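Local coordinates for protein nonribosomal peptide synthase (Streptomyces sp. MJ635-86F5, PDB 5JJP) that probably activates an aliphatic beta-amino acid by ATP-dependent adenylation, as a member of the ANL family of AMP-forming enzymes, at residues F105-P113 against V176-F186; L81-S91 against A130-A138. One frame throughout, in Å; residues are numbered along the deposited sequence.

Contact 1: residues F105-P113 against V176-F186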
ATOM      1  N   PHE A 105       1.302 -12.874   5.954  1.00 14.67           N
ATOM      2  CA  PHE A 105       2.038 -12.102   6.961  1.00 14.56           C
ATOM      3  C   PHE A 105       2.295 -12.936   8.208  1.00 15.43           C
ATOM      4  O   PHE A 105       3.430 -12.907   8.729  1.00 15.81           O
ATOM      5  CB  PHE A 105       1.280 -10.872   7.440  1.00 13.57           C
ATOM      6  CG  PHE A 105       1.178  -9.737   6.440  1.00 13.61           C
ATOM      7  CD1 PHE A 105       2.156  -9.501   5.488  1.00 13.87           C
ATOM      8  CD2 PHE A 105       0.111  -8.844   6.537  1.00 12.75           C
ATOM      9  CE1 PHE A 105       2.084  -8.410   4.663  1.00 14.41           C
ATOM     10  CE2 PHE A 105       0.025  -7.766   5.697  1.00 12.77           C
ATOM     11  CZ  PHE A 105       1.002  -7.531   4.761  1.00 13.05           C
ATOM     12  N   SER A 106       1.259 -13.612   8.711  1.00 14.64           N
ATOM     13  CA  SER A 106       1.337 -14.364   9.979  1.00 15.69           C
ATOM     14  C   SER A 106       2.333 -15.525   9.895  1.00 15.65           C
ATOM     15  O   SER A 106       2.981 -15.864  10.900  1.00 19.21           O
ATOM     16  CB  SER A 106      -0.044 -14.861  10.454  1.00 16.04           C
ATOM     17  OG  SER A 106      -0.519 -15.878   9.577  1.00 17.35           O
ATOM     18  N   LEU A 107       2.462 -16.131   8.722  1.00 15.24           N
ATOM     19  CA  LEU A 107       3.345 -17.287   8.471  1.00 14.06           C
ATOM     20  C   LEU A 107       4.735 -16.838   8.040  1.00 14.32           C
ATOM     21  O   LEU A 107       5.617 -17.635   7.938  1.00 15.97           O
ATOM     22  CB  LEU A 107       2.732 -18.157   7.364  1.00 14.61           C
ATOM     23  CG  LEU A 107       1.389 -18.848   7.739  1.00 15.00           C
ATOM     24  CD1 LEU A 107       0.801 -19.709   6.636  1.00 15.40           C
ATOM     25  CD2 LEU A 107       1.560 -19.678   9.011  1.00 15.18           C
ATOM     26  N   GLY A 108       4.934 -15.552   7.823  1.00 13.57           N
ATOM     27  CA  GLY A 108       6.192 -15.041   7.377  1.00 13.99           C
ATOM     28  C   GLY A 108       6.493 -15.365   5.937  1.00 13.45           C
ATOM     29  O   GLY A 108       7.665 -15.517   5.586  1.00 12.57           O
ATOM     30  N   LEU A 109       5.448 -15.460   5.115  1.00 12.69           N
ATOM     31  CA  LEU A 109       5.604 -15.782   3.716  1.00 13.09           C
ATOM     32  C   LEU A 109       5.439 -14.510   2.909  1.00 13.80           C
ATOM     33  O   LEU A 109       4.313 -14.075   2.673  1.00 16.24           O
ATOM     34  CB  LEU A 109       4.605 -16.838   3.258  1.00 13.01           C
ATOM     35  CG  LEU A 109       4.642 -18.146   4.045  1.00 13.84           C
ATOM     36  CD1 LEU A 109       3.485 -19.076   3.669  1.00 14.33           C
ATOM     37  CD2 LEU A 109       5.995 -18.871   3.840  1.00 13.62           C
ATOM     38  N   PRO A 110       6.545 -13.913   2.485  1.00 13.42           N
ATOM     39  CA  PRO A 110       6.371 -12.708   1.746  1.00 14.10           C
ATOM     40  C   PRO A 110       5.643 -12.995   0.430  1.00 14.79           C
ATOM     41  O   PRO A 110       5.986 -13.940  -0.299  1.00 16.95           O
ATOM     42  CB  PRO A 110       7.813 -12.248   1.455  1.00 13.71           C
ATOM     43  CG  PRO A 110       8.638 -13.476   1.533  1.00 12.46           C
ATOM     44  CD  PRO A 110       7.977 -14.277   2.610  1.00 12.90           C
ATOM     45  N   PHE A 111       4.670 -12.158   0.115  1.00 15.47           N
ATOM     46  CA  PHE A 111       3.893 -12.345  -1.104  1.00 16.13           C
ATOM     47  C   PHE A 111       4.166 -11.257  -2.129  1.00 14.29           C
ATOM     48  O   PHE A 111       4.591 -10.165  -1.802  1.00 14.09           O
ATOM     49  CB  PHE A 111       2.395 -12.416  -0.767  1.00 15.91           C
ATOM     50  CG  PHE A 111       1.849 -11.152  -0.223  1.00 15.73           C
ATOM     51  CD1 PHE A 111       1.337 -10.205  -1.050  1.00 16.10           C
ATOM     52  CD2 PHE A 111       1.845 -10.923   1.165  1.00 16.50           C
ATOM     53  CE1 PHE A 111       0.853  -9.024  -0.517  1.00 16.45           C
ATOM     54  CE2 PHE A 111       1.386  -9.743   1.684  1.00 15.16           C
ATOM     55  CZ  PHE A 111       0.878  -8.801   0.846  1.00 16.05           C
ATOM     56  N   ILE A 112       3.884 -11.591  -3.363  1.00 14.86           N
ATOM     57  CA  ILE A 112       3.974 -10.689  -4.491  1.00 16.69           C
ATOM     58  C   ILE A 112       2.543 -10.582  -4.953  1.00 15.85           C
ATOM     59  O   ILE A 112       2.023 -11.572  -5.456  1.00 15.03           O
ATOM     60  CB  ILE A 112       4.692 -11.265  -5.731  1.00 18.63           C
ATOM     61  CG1 ILE A 112       5.941 -12.083  -5.422  1.00 22.82           C
ATOM     62  CG2 ILE A 112       4.998 -10.199  -6.738  1.00 21.40           C
ATOM     63  CD1 ILE A 112       6.938 -11.432  -4.566  1.00 25.46           C
ATOM     64  N   PRO A 113       1.926  -9.383  -4.864  1.00 16.17           N
ATOM     65  CA  PRO A 113       0.520  -9.263  -5.286  1.00 16.61           C
ATOM     66  C   PRO A 113       0.380  -9.072  -6.773  1.00 16.80           C
ATOM     67  O   PRO A 113       1.106  -8.305  -7.379  1.00 16.29           O
ATOM     68  CB  PRO A 113       0.036  -8.027  -4.527  1.00 16.80           C
ATOM     69  CG  PRO A 113       1.266  -7.190  -4.422  1.00 16.76           C
ATOM     70  CD  PRO A 113       2.425  -8.129  -4.263  1.00 15.58           C
ATOM     71  N   VAL A 176       8.640 -16.220  12.456  1.00 26.26           N
ATOM     72  CA  VAL A 176       8.750 -14.933  11.761  1.00 20.82           C
ATOM     73  C   VAL A 176       9.084 -13.782  12.749  1.00 19.71           C
ATOM     74  O   VAL A 176       8.564 -13.743  13.856  1.00 19.10           O
ATOM     75  CB  VAL A 176       7.500 -14.601  10.964  1.00 19.77           C
ATOM     76  CG1 VAL A 176       6.279 -14.398  11.846  1.00 19.15           C
ATOM     77  CG2 VAL A 176       7.731 -13.341  10.111  1.00 20.36           C
ATOM     78  N   VAL A 177       9.941 -12.861  12.340  1.00 16.84           N
ATOM     79  CA  VAL A 177      10.234 -11.686  13.153  1.00 16.44           C
ATOM     80  C   VAL A 177      10.106 -10.456  12.305  1.00 16.14           C
ATOM     81  O   VAL A 177      10.106 -10.559  11.077  1.00 17.99           O
ATOM     82  CB  VAL A 177      11.636 -11.752  13.795  1.00 17.05           C
ATOM     83  CG1 VAL A 177      11.721 -12.955  14.743  1.00 17.60           C
ATOM     84  CG2 VAL A 177      12.721 -11.890  12.740  1.00 16.98           C
ATOM     85  N   GLU A 178      10.043  -9.270  12.942  1.00 15.70           N
ATOM     86  CA  GLU A 178       9.704  -8.057  12.211  1.00 14.82           C
ATOM     87  C   GLU A 178      10.739  -7.607  11.156  1.00 13.96           C
ATOM     88  O   GLU A 178      10.408  -6.810  10.299  1.00 13.81           O
ATOM     89  CB  GLU A 178       9.365  -6.918  13.168  1.00 15.57           C
ATOM     90  CG  GLU A 178      10.516  -6.367  13.960  1.00 16.63           C
ATOM     91  CD  GLU A 178      10.035  -5.465  15.111  1.00 18.66           C
ATOM     92  OE1 GLU A 178      10.022  -4.224  14.946  1.00 19.10           O
ATOM     93  OE2 GLU A 178       9.686  -5.984  16.193  1.00 21.35           O
ATOM     94  N   THR A 179      11.975  -8.057  11.259  1.00 12.89           N
ATOM     95  CA  THR A 179      13.014  -7.771  10.232  1.00 12.19           C
ATOM     96  C   THR A 179      12.836  -8.654   8.991  1.00 12.49           C
ATOM     97  O   THR A 179      13.447  -8.430   7.978  1.00 12.28           O
ATOM     98  CB  THR A 179      14.438  -7.975  10.796  1.00 11.18           C
ATOM     99  OG1 THR A 179      14.540  -9.239  11.439  1.00 10.95           O
ATOM    100  CG2 THR A 179      14.700  -6.982  11.868  1.00 11.62           C
ATOM    101  N   ASP A 180      11.976  -9.666   9.056  1.00 13.75           N
ATOM    102  CA  ASP A 180      11.706 -10.477   7.866  1.00 13.95           C
ATOM    103  C   ASP A 180      10.904  -9.717   6.763  1.00 14.57           C
ATOM    104  O   ASP A 180      10.073  -8.857   7.042  1.00 13.98           O
ATOM    105  CB  ASP A 180      10.947 -11.750   8.250  1.00 14.99           C
ATOM    106  CG  ASP A 180      11.822 -12.782   8.942  1.00 16.76           C
ATOM    107  OD1 ASP A 180      12.915 -13.087   8.409  1.00 18.36           O
ATOM    108  OD2 ASP A 180      11.387 -13.344   9.983  1.00 16.39           O
ATOM    109  N   PRO A 181      11.103 -10.095   5.505  1.00 15.39           N
ATOM    110  CA  PRO A 181      10.291  -9.572   4.424  1.00 15.82           C
ATOM    111  C   PRO A 181       8.809  -9.910   4.543  1.00 15.65           C
ATOM    112  O   PRO A 181       8.452 -11.050   4.848  1.00 14.29           O
ATOM    113  CB  PRO A 181      10.820 -10.273   3.186  1.00 16.12           C
ATOM    114  CG  PRO A 181      11.735 -11.330   3.641  1.00 15.91           C
ATOM    115  CD  PRO A 181      12.141 -11.016   5.030  1.00 16.16           C
ATOM    116  N   ALA A 182       7.972  -8.898   4.336  1.00 14.24           N
ATOM    117  CA  ALA A 182       6.540  -9.053   4.439  1.00 13.40           C
ATOM    118  C   ALA A 182       5.916  -9.175   3.044  1.00 12.80           C
ATOM    119  O   ALA A 182       4.960  -9.868   2.866  1.00 12.49           O
ATOM    120  CB  ALA A 182       5.946  -7.862   5.201  1.00 13.30           C
ATOM    121  N   TYR A 183       6.424  -8.419   2.095  1.00 13.25           N
ATOM    122  CA  TYR A 183       5.992  -8.499   0.718  1.00 13.16           C
ATOM    123  C   TYR A 183       7.049  -7.964  -0.224  1.00 12.86           C
ATOM    124  O   TYR A 183       7.993  -7.322   0.177  1.00 12.56           O
ATOM    125  CB  TYR A 183       4.674  -7.746   0.528  1.00 13.76           C
ATOM    126  CG  TYR A 183       4.723  -6.273   0.766  1.00 14.64           C
ATOM    127  CD1 TYR A 183       5.070  -5.410  -0.259  1.00 16.26           C
ATOM    128  CD2 TYR A 183       4.403  -5.717   2.004  1.00 15.42           C
ATOM    129  CE1 TYR A 183       5.147  -4.031  -0.046  1.00 16.91           C
ATOM    130  CE2 TYR A 183       4.441  -4.343   2.219  1.00 15.59           C
ATOM    131  CZ  TYR A 183       4.806  -3.498   1.182  1.00 15.97           C
ATOM    132  OH  TYR A 183       4.894  -2.112   1.345  1.00 16.71           O
ATOM    133  N   LEU A 184       6.861  -8.259  -1.481  1.00 15.63           N
ATOM    134  CA  LEU A 184       7.714  -7.794  -2.574  1.00 17.56           C
ATOM    135  C   LEU A 184       6.854  -7.211  -3.674  1.00 18.82           C
ATOM    136  O   LEU A 184       5.872  -7.847  -4.119  1.00 20.89           O
ATOM    137  CB  LEU A 184       8.432  -8.949  -3.240  1.00 18.88           C
ATOM    138  CG  LEU A 184       9.821  -9.367  -2.822  1.00 20.69           C
ATOM    139  CD1 LEU A 184       9.722  -9.974  -1.430  1.00 20.62           C
ATOM    140  CD2 LEU A 184      10.375 -10.392  -3.817  1.00 21.30           C
ATOM    141  N   ILE A 185       7.267  -6.067  -4.172  1.00 19.25           N
ATOM    142  CA  ILE A 185       6.605  -5.443  -5.288  1.00 19.37           C
ATOM    143  C   ILE A 185       7.656  -5.269  -6.363  1.00 19.60           C
ATOM    144  O   ILE A 185       8.649  -4.595  -6.171  1.00 18.59           O
ATOM    145  CB  ILE A 185       6.021  -4.055  -4.911  1.00 19.45           C
ATOM    146  CG1 ILE A 185       5.118  -4.138  -3.678  1.00 19.39           C
ATOM    147  CG2 ILE A 185       5.245  -3.464  -6.065  1.00 21.74           C
ATOM    148  CD1 ILE A 185       3.822  -4.852  -3.908  1.00 20.38           C
ATOM    149  N   PHE A 186       7.343  -5.747  -7.547  1.00 21.98           N
ATOM    150  CA  PHE A 186       8.216  -5.566  -8.681  1.00 22.97           C
ATOM    151  C   PHE A 186       7.844  -4.314  -9.468  1.00 25.96           C
ATOM    152  O   PHE A 186       6.707  -4.085  -9.770  1.00 23.48           O
ATOM    153  CB  PHE A 186       8.210  -6.807  -9.551  1.00 23.44           C
ATOM    154  CG  PHE A 186       9.036  -7.916  -8.975  1.00 22.96           C
ATOM    155  CD1 PHE A 186      10.283  -8.186  -9.479  1.00 24.54           C
ATOM    156  CD2 PHE A 186       8.586  -8.637  -7.901  1.00 23.39           C
ATOM    157  CE1 PHE A 186      11.070  -9.189  -8.946  1.00 24.17           C
ATOM    158  CE2 PHE A 186       9.353  -9.633  -7.354  1.00 24.34           C
ATOM    159  CZ  PHE A 186      10.605  -9.906  -7.876  1.00 25.33           C
TER
HETATM  160  O   HOH W   1       9.580 -13.566   5.632  1.00 18.28           O
HETATM  161  O   HOH W   2       4.134 -12.004   4.235  1.00 11.05           O
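Tyr-183 lays its CB over the middle of the Phe-111 ring, a CH-pi contact of 4.0 Å from CB to the ring centroid and only 12° off the ring normal. Both aromatic residues hold CG between the backbone N and the carbonyl carbon (chi1 near 65° in both). In Phe-111 that turn folds the ring back, from a CB that points away, so that its face lies against Tyr-183; the tyrosine ring itself runs on away from the contact. Phe-105 comes in edge first: its CE1 lies 3.7 Å from Ala-182 O, near the plane of the ring, and also touches the methyl of Ala-182. On the other flank Pro-110 CB packs on Pro-181 CB at 4.0 Å, and Ile-112 crosses Phe-186 at an angle, CG2 to CD2. The ring of Pro-113 meets Ile-185 roughly at a right angle, with CG 3.5 Å from Ile-185 CD1. Further back, Val-176 CG2 rests 3.6 Å from CA of Gly-108, where a Schellman motif ends the helix.

The backbones meet in a single bridge between Phe-111 and Tyr-183, with one hydrogen bond, Leu-184 N to Phe-111 O, 3.0 Å and nearly straight. The short strands run at 37° to each other; on the N-terminal side of the bridge two waters link the backbones: one donates to Gly-108 O and Pro-181 O, the other to Ala-182 O and, weakly, to Leu-109 O. Ala-182 and Tyr-183 form a classic beta bulge against strand 196-200. Strand 111-114 edges a mixed sheet and strand 181-186 edges an antiparallel one, so the contact is a seam between two sheets. Helix 31-37 packs on Phe-105 and Ala-182, helix 120-130 touches Ile-112 and Phe-186, and helix 201-212 meets Ala-182 and Tyr-183.

Contact 2: residues L81-S91 against A130-A138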
ATOM      1  N   LEU A  81       5.851 -24.838   3.894  1.00 19.54           N
ATOM      2  CA  LEU A  81       6.758 -23.776   3.433  1.00 18.07           C
ATOM      3  C   LEU A  81       7.520 -23.157   4.615  1.00 16.07           C
ATOM      4  O   LEU A  81       7.012 -23.143   5.718  1.00 14.86           O
ATOM      5  CB  LEU A  81       6.028 -22.698   2.660  1.00 17.48           C
ATOM      6  CG  LEU A  81       5.197 -23.159   1.459  1.00 18.46           C
ATOM      7  CD1 LEU A  81       4.474 -21.936   0.896  1.00 18.91           C
ATOM      8  CD2 LEU A  81       6.087 -23.742   0.388  1.00 17.65           C
ATOM      9  N   ASP A  82       8.690 -22.600   4.336  1.00 14.57           N
ATOM     10  CA  ASP A  82       9.535 -21.980   5.352  1.00 15.65           C
ATOM     11  C   ASP A  82       9.351 -20.456   5.383  1.00 15.39           C
ATOM     12  O   ASP A  82       9.007 -19.878   4.350  1.00 16.18           O
ATOM     13  CB  ASP A  82      11.012 -22.260   5.008  1.00 17.06           C
ATOM     14  CG  ASP A  82      11.926 -22.319   6.235  1.00 17.05           C
ATOM     15  OD1 ASP A  82      11.456 -22.189   7.378  1.00 18.13           O
ATOM     16  OD2 ASP A  82      13.130 -22.570   6.036  1.00 17.84           O
ATOM     17  N   VAL A  83       9.579 -19.821   6.549  1.00 14.24           N
ATOM     18  CA  VAL A  83       9.573 -18.385   6.637  1.00 12.89           C
ATOM     19  C   VAL A  83      10.579 -17.899   5.593  1.00 13.30           C
ATOM     20  O   VAL A  83      11.704 -18.401   5.540  1.00 12.41           O
ATOM     21  CB  VAL A  83       9.993 -17.914   8.052  1.00 12.64           C
ATOM     22  CG1 VAL A  83      10.275 -16.408   8.090  1.00 11.84           C
ATOM     23  CG2 VAL A  83       8.948 -18.319   9.110  1.00 12.72           C
ATOM     24  N   GLY A  84      10.189 -16.890   4.800  1.00 13.95           N
ATOM     25  CA  GLY A  84      10.983 -16.380   3.689  1.00 14.13           C
ATOM     26  C   GLY A  84      10.535 -16.787   2.294  1.00 14.79           C
ATOM     27  O   GLY A  84      10.795 -16.097   1.301  1.00 12.87           O
ATOM     28  N   ASP A  85       9.903 -17.944   2.194  1.00 18.09           N
ATOM     29  CA  ASP A  85       9.490 -18.450   0.880  1.00 19.10           C
ATOM     30  C   ASP A  85       8.457 -17.526   0.304  1.00 17.68           C
ATOM     31  O   ASP A  85       7.516 -17.156   0.995  1.00 15.25           O
ATOM     32  CB  ASP A  85       8.922 -19.891   1.005  1.00 20.50           C
ATOM     33  CG  ASP A  85       9.984 -20.914   1.318  1.00 21.70           C
ATOM     34  OD1 ASP A  85      11.179 -20.571   1.225  1.00 22.19           O
ATOM     35  OD2 ASP A  85       9.635 -22.074   1.632  1.00 25.05           O
ATOM     36  N   ARG A  86       8.638 -17.159  -0.958  1.00 17.71           N
ATOM     37  CA  ARG A  86       7.675 -16.283  -1.637  1.00 17.85           C
ATOM     38  C   ARG A  86       6.449 -16.988  -2.130  1.00 17.89           C
ATOM     39  O   ARG A  86       6.483 -18.159  -2.499  1.00 18.92           O
ATOM     40  CB  ARG A  86       8.277 -15.529  -2.783  1.00 17.55           C
ATOM     41  CG  ARG A  86       9.319 -14.505  -2.319  1.00 19.90           C
ATOM     42  CD  ARG A  86      10.720 -14.987  -2.681  1.00 20.87           C
ATOM     43  NE  ARG A  86      11.283 -15.756  -1.642  1.00 22.07           N
ATOM     44  CZ  ARG A  86      12.168 -16.740  -1.775  1.00 23.58           C
ATOM     45  NH1 ARG A  86      12.627 -17.170  -2.958  1.00 22.86           N
ATOM     46  NH2 ARG A  86      12.598 -17.294  -0.658  1.00 23.84           N
ATOM     47  N   VAL A  87       5.359 -16.249  -2.072  1.00 17.08           N
ATOM     48  CA  VAL A  87       4.082 -16.663  -2.574  1.00 16.19           C
ATOM     49  C   VAL A  87       3.588 -15.592  -3.560  1.00 14.76           C
ATOM     50  O   VAL A  87       3.573 -14.424  -3.231  1.00 15.21           O
ATOM     51  CB  VAL A  87       3.120 -16.730  -1.401  1.00 17.52           C
ATOM     52  CG1 VAL A  87       1.692 -17.007  -1.893  1.00 18.01           C
ATOM     53  CG2 VAL A  87       3.586 -17.787  -0.439  1.00 17.45           C
ATOM     54  N   VAL A  88       3.237 -15.967  -4.782  1.00 14.52           N
ATOM     55  CA  VAL A  88       2.555 -15.047  -5.697  1.00 12.86           C
ATOM     56  C   VAL A  88       1.090 -15.124  -5.340  1.00 13.62           C
ATOM     57  O   VAL A  88       0.507 -16.194  -5.410  1.00 15.82           O
ATOM     58  CB  VAL A  88       2.727 -15.427  -7.168  1.00 11.68           C
ATOM     59  CG1 VAL A  88       2.030 -14.436  -8.060  1.00 10.96           C
ATOM     60  CG2 VAL A  88       4.194 -15.460  -7.520  1.00 12.50           C
ATOM     61  N   LEU A  89       0.512 -14.002  -4.942  1.00 13.67           N
ATOM     62  CA  LEU A  89      -0.881 -13.937  -4.566  1.00 14.77           C
ATOM     63  C   LEU A  89      -1.687 -13.158  -5.657  1.00 13.02           C
ATOM     64  O   LEU A  89      -1.541 -11.944  -5.812  1.00 10.70           O
ATOM     65  CB  LEU A  89      -0.985 -13.263  -3.207  1.00 17.80           C
ATOM     66  CG  LEU A  89      -2.339 -13.088  -2.586  1.00 20.52           C
ATOM     67  CD1 LEU A  89      -3.014 -14.434  -2.459  1.00 23.49           C
ATOM     68  CD2 LEU A  89      -2.228 -12.441  -1.235  1.00 21.98           C
ATOM     69  N   GLU A  90      -2.476 -13.893  -6.432  1.00 12.16           N
ATOM     70  CA  GLU A  90      -3.160 -13.314  -7.592  1.00 13.55           C
ATOM     71  C   GLU A  90      -4.671 -13.274  -7.411  1.00 13.44           C
ATOM     72  O   GLU A  90      -5.316 -14.318  -7.344  1.00 12.79           O
ATOM     73  CB  GLU A  90      -2.826 -14.095  -8.843  1.00 14.79           C
ATOM     74  CG  GLU A  90      -3.477 -13.567 -10.112  1.00 15.87           C
ATOM     75  CD  GLU A  90      -2.761 -14.103 -11.367  1.00 17.37           C
ATOM     76  OE1 GLU A  90      -1.557 -13.758 -11.570  1.00 16.14           O
ATOM     77  OE2 GLU A  90      -3.402 -14.855 -12.168  1.00 19.24           O
ATOM     78  N   SER A  91      -5.200 -12.076  -7.325  1.00 13.07           N
ATOM     79  CA  SER A  91      -6.610 -11.904  -7.093  1.00 13.87           C
ATOM     80  C   SER A  91      -6.994 -10.456  -7.218  1.00 14.49           C
ATOM     81  O   SER A  91      -6.187  -9.561  -6.944  1.00 12.83           O
ATOM     82  CB  SER A  91      -6.990 -12.434  -5.693  1.00 13.73           C
ATOM     83  OG  SER A  91      -8.302 -12.065  -5.275  1.00 12.77           O
ATOM     84  N   ALA A 130      12.144 -14.190  -8.378  1.00 21.60           N
ATOM     85  CA  ALA A 130      11.837 -14.377  -6.966  1.00 20.34           C
ATOM     86  C   ALA A 130      11.718 -15.851  -6.570  1.00 20.09           C
ATOM     87  O   ALA A 130      11.721 -16.154  -5.399  1.00 20.61           O
ATOM     88  CB  ALA A 130      10.538 -13.674  -6.644  1.00 20.31           C
ATOM     89  N   ALA A 131      11.527 -16.747  -7.544  1.00 19.01           N
ATOM     90  CA  ALA A 131      11.445 -18.211  -7.311  1.00 17.57           C
ATOM     91  C   ALA A 131      10.477 -18.534  -6.172  1.00 16.59           C
ATOM     92  O   ALA A 131      10.851 -19.087  -5.183  1.00 16.38           O
ATOM     93  CB  ALA A 131      12.826 -18.825  -7.062  1.00 16.43           C
ATOM     94  N   PRO A 132       9.199 -18.227  -6.354  1.00 17.24           N
ATOM     95  CA  PRO A 132       8.229 -18.472  -5.316  1.00 17.45           C
ATOM     96  C   PRO A 132       7.965 -19.959  -5.218  1.00 17.53           C
ATOM     97  O   PRO A 132       8.027 -20.652  -6.204  1.00 17.51           O
ATOM     98  CB  PRO A 132       6.970 -17.787  -5.848  1.00 19.07           C
ATOM     99  CG  PRO A 132       7.132 -17.826  -7.325  1.00 20.42           C
ATOM    100  CD  PRO A 132       8.610 -17.564  -7.523  1.00 19.65           C
ATOM    101  N   ALA A 133       7.658 -20.415  -4.026  1.00 15.69           N
ATOM    102  CA  ALA A 133       7.288 -21.776  -3.809  1.00 14.97           C
ATOM    103  C   ALA A 133       5.806 -22.044  -4.043  1.00 15.25           C
ATOM    104  O   ALA A 133       5.427 -23.198  -4.191  1.00 13.54           O
ATOM    105  CB  ALA A 133       7.637 -22.165  -2.403  1.00 14.20           C
ATOM    106  N   LEU A 134       4.997 -20.982  -4.099  1.00 15.45           N
ATOM    107  CA  LEU A 134       3.532 -21.159  -4.230  1.00 15.61           C
ATOM    108  C   LEU A 134       2.905 -20.049  -5.051  1.00 16.53           C
ATOM    109  O   LEU A 134       3.230 -18.870  -4.891  1.00 17.53           O
ATOM    110  CB  LEU A 134       2.921 -21.189  -2.840  1.00 15.00           C
ATOM    111  CG  LEU A 134       1.401 -21.441  -2.725  1.00 15.35           C
ATOM    112  CD1 LEU A 134       1.014 -22.842  -3.182  1.00 14.33           C
ATOM    113  CD2 LEU A 134       0.965 -21.231  -1.313  1.00 14.53           C
ATOM    114  N   PHE A 135       2.038 -20.427  -5.965  1.00 16.81           N
ATOM    115  CA  PHE A 135       1.202 -19.496  -6.688  1.00 16.43           C
ATOM    116  C   PHE A 135      -0.199 -19.673  -6.114  1.00 17.18           C
ATOM    117  O   PHE A 135      -0.808 -20.729  -6.254  1.00 20.43           O
ATOM    118  CB  PHE A 135       1.200 -19.811  -8.158  1.00 16.28           C
ATOM    119  CG  PHE A 135       0.299 -18.909  -8.988  1.00 15.59           C
ATOM    120  CD1 PHE A 135       0.754 -17.701  -9.435  1.00 14.55           C
ATOM    121  CD2 PHE A 135      -1.018 -19.293  -9.306  1.00 16.31           C
ATOM    122  CE1 PHE A 135      -0.032 -16.894 -10.205  1.00 14.40           C
ATOM    123  CE2 PHE A 135      -1.813 -18.500 -10.091  1.00 16.15           C
ATOM    124  CZ  PHE A 135      -1.304 -17.291 -10.546  1.00 15.64           C
ATOM    125  N   LEU A 136      -0.696 -18.639  -5.452  1.00 17.26           N
ATOM    126  CA  LEU A 136      -1.941 -18.712  -4.665  1.00 17.49           C
ATOM    127  C   LEU A 136      -2.967 -17.780  -5.307  1.00 16.47           C
ATOM    128  O   LEU A 136      -2.766 -16.586  -5.296  1.00 15.08           O
ATOM    129  CB  LEU A 136      -1.641 -18.229  -3.263  1.00 17.78           C
ATOM    130  CG  LEU A 136      -2.833 -18.144  -2.329  1.00 19.81           C
ATOM    131  CD1 LEU A 136      -3.600 -19.461  -2.317  1.00 19.46           C
ATOM    132  CD2 LEU A 136      -2.387 -17.790  -0.929  1.00 19.85           C
ATOM    133  N   GLN A 137      -3.995 -18.325  -5.945  1.00 15.35           N
ATOM    134  CA  GLN A 137      -4.932 -17.501  -6.706  1.00 16.60           C
ATOM    135  C   GLN A 137      -6.362 -17.606  -6.146  1.00 16.35           C
ATOM    136  O   GLN A 137      -6.639 -18.465  -5.351  1.00 14.52           O
ATOM    137  CB  GLN A 137      -4.892 -17.845  -8.217  1.00 16.40           C
ATOM    138  CG  GLN A 137      -5.430 -19.191  -8.597  1.00 17.46           C
ATOM    139  CD  GLN A 137      -5.227 -19.519 -10.081  1.00 18.57           C
ATOM    140  OE1 GLN A 137      -5.506 -18.716 -10.975  1.00 20.29           O
ATOM    141  NE2 GLN A 137      -4.793 -20.736 -10.343  1.00 20.27           N
ATOM    142  N   ALA A 138      -7.251 -16.748  -6.631  1.00 18.54           N
ATOM    143  CA  ALA A 138      -8.635 -16.710  -6.178  1.00 19.71           C
ATOM    144  C   ALA A 138      -9.356 -17.979  -6.529  1.00 22.37           C
ATOM    145  O   ALA A 138      -8.894 -18.715  -7.383  1.00 19.31           O
ATOM    146  CB  ALA A 138      -9.352 -15.537  -6.800  1.00 20.82           C
TER
HETATM  147  O   HOH W   3      10.167 -19.293  -2.637  1.00 18.15           O
HETATM  148  O   HOH W   4      -7.125 -14.930  -9.126  1.00 11.87           O
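Val-87 to Glu-90 pair in parallel with Leu-134 to Gln-137, the axes 4.7 Å apart and 16° askew, through alternating bonds such as Val-88 N to Leu-134 O and Leu-136 N to Val-88 O. Val-87, Leu-89, Leu-134 and Leu-136 share one face, where Leu-89 CD1 lies alongside Leu-136 CG at 3.7 Å. Across the sheet, Val-88 sets CG1 against Phe-135 CD1 and CG2 against Pro-132 CG, both at 3.8 Å. The carboxylate of Glu-90 stands at the edge of the Phe-135 ring, CD 3.6 Å from CZ, with the two planes 87° apart; its OE2 is also salt-bridged to Arg-143. Ahead of the strands Arg-86 bends at chi2 and chi3, bringing NE and NH2 side-on to Gly-84 O, while NH1 reaches Ala-130 O at 2.8 Å, almost straight and in the guanidinium plane. Three bonds thus fix the guanidinium's rotation and tie the end of helix 120-130 to the turn before strand 87-90. Its positive charge would probably suit the carbonyls at that helix C-terminus, and Arg-143 would be expected to favour a charged Glu-90 beside the aromatic edge.

Both contacts are largely buried and meet in one mixed sheet, where strands 111-114 and 87-90 are neighbours: Ile-112 N probably bonds to Val-87 O, and Ile-112 O probably accepts from Leu-89 N. Contact 2 is regular pairing inside that sheet, with a ladder of backbone bonds and polar groups at both ends. Contact 1 lies on its edge, nearer the centre of the chain, where one bridge, water and mostly apolar packing join it to another sheet. Helix 120-130 serves both, ending at the start of 130-138 and packing against contact 1. Strand 87-90 leads into helix 95-107, whose last turn belongs to contact 1, and the four segments alternate between the contacts along the chain.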